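Local coordinates for superoxide dismutase [Cu-Zn] (Bacteroidetes bacterium GWA2_30_7, PDB 7B4O), which probably catalyses the dismutation of superoxide to oxygen and hydrogen peroxide, and is seen here with zinc in its metal sites, at residues K8-V21 against G141-K153. Numbering follows the deposited sequence.
Sequences KAVCVIYPTQDYKV and GARVACGVIGIGK
The first and last strands of the Greek-key beta-barrel, 8-15 and 143-151, pair antiparallel, their axes at 146°, and the type I beta turn T16-Y19, which leads on to strand 22-30 and is closed by Y19 N to T16 O, brings Y19 over V144. Y19 lays one ring face on V144: CG1 sits 3.5 Å from the Y19 ring centroid and only 11° off its normal, a CH-pi contact. V144 CG1 lies anti to its own carbonyl carbon (chi1 -58°), which sets CG1 over that ring and leaves CG2 to meet V21, whose CG2 is 3.7 Å from V144 CG2. An alanine in place of Y19 would probably leave V144 CG1 without its aromatic cover and open a gap beside the turn. T16 fastens the same end twice: OG1 donates to R143 O at 2.7 Å, and its backbone N to V144 O. These bonds fall at a classic beta bulge, in which V144 and A145 together face V125 of strand 122-126.

Beyond it, Y14 and C146 exchange backbone bonds, C146 N reaching Y14 O at 2.9 Å; C146 also carries the disulfide to C58, and the Y14 ring stacks on Y14 of the second subunit. Mid-strand the direct pairing gives way to water: one bridges V12 N and V148 O, another V12 O and V148 N. C11 SG lies 3.5 Å from G147 C, and G147 CA comes within 3.4 Å of V12 O. Direct bonding resumes between V10 and G150, with G150 N to V10 O at 2.8 Å.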
loop_
_atom_site.group_PDB
_atom_site.type_symbol
_atom_site.label_atom_id
_atom_site.label_comp_id
_atom_site.label_asym_id
_atom_site.label_seq_id
_atom_site.Cartn_x
_atom_site.Cartn_y
_atom_site.Cartn_z
ATOM N N LYS A 8 1.737 11.811 8.205
ATOM C CA LYS A 8 1.236 11.803 6.815
ATOM C C LYS A 8 1.118 10.360 6.336
ATOM O O LYS A 8 2.019 9.547 6.604
ATOM C CB LYS A 8 2.173 12.599 5.903
ATOM C CG LYS A 8 1.746 12.671 4.449
ATOM C CD LYS A 8 2.607 13.609 3.644
ATOM C CE LYS A 8 2.387 13.455 2.156
ATOM N NZ LYS A 8 3.316 14.303 1.375
ATOM N N ALA A 9 0.030 10.064 5.637
ATOM C CA ALA A 9 -0.153 8.770 4.957
ATOM C C ALA A 9 -0.473 9.055 3.499
ATOM O O ALA A 9 -1.054 10.106 3.197
ATOM C CB ALA A 9 -1.230 7.946 5.610
ATOM N N VAL A 10 -0.061 8.139 2.640
ATOM C CA VAL A 10 -0.205 8.305 1.177
ATOM C C VAL A 10 -0.794 7.016 0.624
ATOM O O VAL A 10 -0.351 5.935 1.009
ATOM C CB VAL A 10 1.142 8.649 0.521
ATOM C CG1 VAL A 10 0.970 8.800 -0.985
ATOM C CG2 VAL A 10 1.759 9.902 1.117
ATOM N N CYS A 11 -1.714 7.155 -0.319
ATOM C CA CYS A 11 -2.341 6.005 -0.997
ATOM C C CYS A 11 -2.417 6.298 -2.486
ATOM O O CYS A 11 -3.094 7.268 -2.884
ATOM C CB CYS A 11 -3.735 5.751 -0.457
ATOM S SG CYS A 11 -4.499 4.311 -1.218
ATOM N N VAL A 12 -1.714 5.492 -3.265
ATOM C CA VAL A 12 -1.830 5.544 -4.743
ATOM C C VAL A 12 -2.847 4.483 -5.133
ATOM O O VAL A 12 -2.690 3.312 -4.732
ATOM C CB VAL A 12 -0.480 5.331 -5.434
ATOM C CG1 VAL A 12 -0.645 5.379 -6.944
ATOM C CG2 VAL A 12 0.550 6.337 -4.954
ATOM N N ILE A 13 -3.887 4.889 -5.848
ATOM C CA ILE A 13 -4.918 3.891 -6.241
ATOM C C ILE A 13 -4.719 3.502 -7.696
ATOM O O ILE A 13 -4.282 4.330 -8.540
ATOM C CB ILE A 13 -6.354 4.309 -5.912
ATOM C CG1 ILE A 13 -6.801 5.498 -6.750
ATOM C CG2 ILE A 13 -6.523 4.539 -4.415
ATOM C CD1 ILE A 13 -8.280 5.759 -6.619
ATOM N N TYR A 14 -4.989 2.229 -7.929
ATOM C CA TYR A 14 -4.861 1.576 -9.245
ATOM C C TYR A 14 -6.201 0.958 -9.573
ATOM O O TYR A 14 -6.951 0.531 -8.698
ATOM C CB TYR A 14 -3.734 0.557 -9.199
ATOM C CG TYR A 14 -2.396 1.205 -9.008
ATOM C CD1 TYR A 14 -1.690 1.702 -10.089
ATOM C CD2 TYR A 14 -1.862 1.363 -7.741
ATOM C CE1 TYR A 14 -0.461 2.313 -9.919
ATOM C CE2 TYR A 14 -0.637 1.972 -7.554
ATOM C CZ TYR A 14 0.063 2.448 -8.646
ATOM O OH TYR A 14 1.270 3.048 -8.452
ATOM N N PRO A 15 -6.548 0.885 -10.865
ATOM C CA PRO A 15 -7.850 0.378 -11.236
ATOM C C PRO A 15 -7.964 -1.126 -10.955
ATOM O O PRO A 15 -6.989 -1.872 -11.085
ATOM C CB PRO A 15 -7.923 0.643 -12.746
ATOM C CG PRO A 15 -6.487 0.682 -13.166
ATOM C CD PRO A 15 -5.749 1.319 -12.015
ATOM N N THR A 16 -9.176 -1.570 -10.654
ATOM C CA THR A 16 -9.531 -2.999 -10.799
ATOM C C THR A 16 -9.649 -3.309 -12.299
ATOM O O THR A 16 -9.629 -2.361 -13.124
ATOM C CB THR A 16 -10.779 -3.355 -9.987
ATOM O OG1 THR A 16 -11.841 -2.551 -10.494
ATOM C CG2 THR A 16 -10.576 -3.098 -8.503
ATOM N N GLN A 17 -9.718 -4.581 -12.647
ATOM C CA GLN A 17 -9.381 -5.011 -14.033
ATOM C C GLN A 17 -10.190 -4.292 -15.112
ATOM O O GLN A 17 -9.591 -4.037 -16.168
ATOM C CB GLN A 17 -9.514 -6.513 -14.167
ATOM C CG GLN A 17 -8.324 -7.241 -13.584
ATOM C CD GLN A 17 -8.159 -8.604 -14.200
ATOM O OE1 GLN A 17 -8.956 -9.046 -15.022
ATOM N NE2 GLN A 17 -7.119 -9.282 -13.773
ATOM N N ASP A 18 -11.475 -4.017 -14.907
ATOM C CA ASP A 18 -12.355 -3.539 -16.008
ATOM C C ASP A 18 -12.401 -2.007 -16.063
ATOM O O ASP A 18 -13.293 -1.457 -16.754
ATOM C CB ASP A 18 -13.757 -4.118 -15.848
ATOM C CG ASP A 18 -13.804 -5.636 -15.844
ATOM O OD1 ASP A 18 -12.856 -6.277 -16.339
ATOM O OD2 ASP A 18 -14.798 -6.169 -15.351
ATOM N N TYR A 19 -11.567 -1.316 -15.278
ATOM C CA TYR A 19 -11.655 0.149 -15.090
ATOM C C TYR A 19 -10.304 0.809 -15.383
ATOM O O TYR A 19 -9.318 0.102 -15.605
ATOM C CB TYR A 19 -12.177 0.444 -13.682
ATOM C CG TYR A 19 -13.579 -0.074 -13.463
ATOM C CD1 TYR A 19 -14.680 0.652 -13.893
ATOM C CD2 TYR A 19 -13.807 -1.319 -12.896
ATOM C CE1 TYR A 19 -15.970 0.171 -13.725
ATOM C CE2 TYR A 19 -15.091 -1.811 -12.721
ATOM C CZ TYR A 19 -16.179 -1.065 -13.140
ATOM O OH TYR A 19 -17.449 -1.537 -12.962
ATOM N N LYS A 20 -10.276 2.144 -15.359
ATOM C CA LYS A 20 -9.075 2.960 -15.687
ATOM C C LYS A 20 -8.836 4.014 -14.601
ATOM O O LYS A 20 -8.046 4.933 -14.819
ATOM C CB LYS A 20 -9.243 3.624 -17.059
ATOM C CG LYS A 20 -10.463 4.521 -17.192
ATOM C CD LYS A 20 -10.516 5.396 -18.429
ATOM C CE LYS A 20 -11.699 6.345 -18.369
ATOM N NZ LYS A 20 -11.681 7.341 -19.464
ATOM N N VAL A 21 -9.502 3.881 -13.456
ATOM C CA VAL A 21 -9.446 4.889 -12.356
ATOM C C VAL A 21 -8.055 4.857 -11.711
ATOM O O VAL A 21 -7.603 3.785 -11.323
ATOM C CB VAL A 21 -10.548 4.624 -11.312
ATOM C CG1 VAL A 21 -10.411 5.561 -10.122
ATOM C CG2 VAL A 21 -11.937 4.717 -11.915
ATOM N N GLY A 141 -21.970 -0.543 -4.840
ATOM C CA GLY A 141 -21.732 -1.438 -5.980
ATOM C C GLY A 141 -20.263 -1.788 -6.143
ATOM O O GLY A 141 -19.527 -1.856 -5.137
ATOM N N ALA A 142 -19.853 -2.009 -7.390
ATOM C CA ALA A 142 -18.562 -2.645 -7.721
ATOM C C ALA A 142 -17.393 -1.756 -7.282
ATOM O O ALA A 142 -17.565 -0.527 -7.054
ATOM C CB ALA A 142 -18.502 -2.942 -9.192
ATOM N N ARG A 143 -16.227 -2.376 -7.181
ATOM C CA ARG A 143 -14.970 -1.701 -6.793
ATOM C C ARG A 143 -14.221 -1.359 -8.077
ATOM O O ARG A 143 -13.917 -2.294 -8.844
ATOM C CB ARG A 143 -14.175 -2.634 -5.889
ATOM C CG ARG A 143 -14.969 -3.097 -4.683
ATOM C CD ARG A 143 -14.262 -4.127 -3.822
ATOM N NE ARG A 143 -15.176 -4.494 -2.746
ATOM C CZ ARG A 143 -14.818 -4.957 -1.560
ATOM N NH1 ARG A 143 -13.551 -5.159 -1.251
ATOM N NH2 ARG A 143 -15.760 -5.228 -0.675
ATOM N N VAL A 144 -13.974 -0.077 -8.309
ATOM C CA VAL A 144 -13.344 0.387 -9.574
ATOM C C VAL A 144 -11.861 0.641 -9.358
ATOM O O VAL A 144 -11.127 0.742 -10.355
ATOM C CB VAL A 144 -14.056 1.621 -10.165
ATOM C CG1 VAL A 144 -15.517 1.324 -10.428
ATOM C CG2 VAL A 144 -13.905 2.879 -9.346
ATOM N N ALA A 145 -11.409 0.784 -8.114
ATOM C CA ALA A 145 -9.985 1.072 -7.842
ATOM C C ALA A 145 -9.636 0.671 -6.419
ATOM O O ALA A 145 -10.538 0.652 -5.561
ATOM C CB ALA A 145 -9.666 2.514 -8.112
ATOM N N CYS A 146 -8.378 0.337 -6.190
ATOM C CA CYS A 146 -7.878 -0.175 -4.897
ATOM C C CYS A 146 -6.476 0.394 -4.703
ATOM O O CYS A 146 -5.679 0.422 -5.667
ATOM C CB CYS A 146 -7.858 -1.700 -4.881
ATOM S SG CYS A 146 -7.459 -2.453 -3.284
ATOM N N GLY A 147 -6.150 0.788 -3.479
ATOM C CA GLY A 147 -4.757 1.071 -3.129
ATOM C C GLY A 147 -4.519 0.835 -1.662
ATOM O O GLY A 147 -5.497 0.751 -0.923
ATOM N N VAL A 148 -3.268 0.728 -1.271
ATOM C CA VAL A 148 -2.875 0.491 0.137
ATOM C C VAL A 148 -2.335 1.789 0.724
ATOM O O VAL A 148 -1.572 2.499 0.075
ATOM C CB VAL A 148 -1.887 -0.680 0.255
ATOM C CG1 VAL A 148 -1.436 -0.887 1.701
ATOM C CG2 VAL A 148 -2.497 -1.952 -0.310
ATOM N N ILE A 149 -2.751 2.090 1.941
ATOM C CA ILE A 149 -2.368 3.332 2.659
ATOM C C ILE A 149 -1.015 3.119 3.335
ATOM O O ILE A 149 -0.888 2.224 4.198
ATOM C CB ILE A 149 -3.463 3.718 3.662
ATOM C CG1 ILE A 149 -4.812 3.883 2.971
ATOM C CG2 ILE A 149 -3.061 4.971 4.434
ATOM C CD1 ILE A 149 -5.995 3.958 3.931
ATOM N N GLY A 150 -0.032 3.924 2.940
ATOM C CA GLY A 150 1.336 3.815 3.450
ATOM C C GLY A 150 1.758 5.009 4.279
ATOM O O GLY A 150 1.097 6.065 4.236
ATOM N N ILE A 151 2.887 4.840 4.959
ATOM C CA ILE A 151 3.506 5.894 5.805
ATOM C C ILE A 151 4.229 6.889 4.896
ATOM O O ILE A 151 5.106 6.457 4.130
ATOM C CB ILE A 151 4.443 5.233 6.828
ATOM C CG1 ILE A 151 3.642 4.362 7.796
ATOM C CG2 ILE A 151 5.280 6.270 7.553
ATOM C CD1 ILE A 151 4.485 3.452 8.644
ATOM N N GLY A 152 3.884 8.171 5.006
ATOM C CA GLY A 152 4.564 9.270 4.294
ATOM C C GLY A 152 5.594 9.964 5.156
ATOM O O GLY A 152 5.563 9.789 6.378
ATOM N N LYS A 153 6.495 10.696 4.502
ATOM C CA LYS A 153 7.573 11.487 5.145
ATOM C C LYS A 153 6.949 12.796 5.629
ATOM O O LYS A 153 7.161 13.157 6.779
ATOM C CB LYS A 153 8.703 11.734 4.142
ATOM C CG LYS A 153 9.796 12.690 4.603
ATOM C CD LYS A 153 10.963 12.781 3.646
ATOM C CE LYS A 153 10.591 13.184 2.230
ATOM N NZ LYS A 153 9.892 14.491 2.181
ATOM O OXT LYS A 153 6.233 13.474 4.877
HETATM O O HOH W 1 4.712 11.218 8.634
HETATM O O HOH W 2 5.689 13.351 2.271
HETATM O O HOH W 3 -0.192 3.326 -2.197
HETATM O O HOH W 4 -1.591 1.047 -3.724
#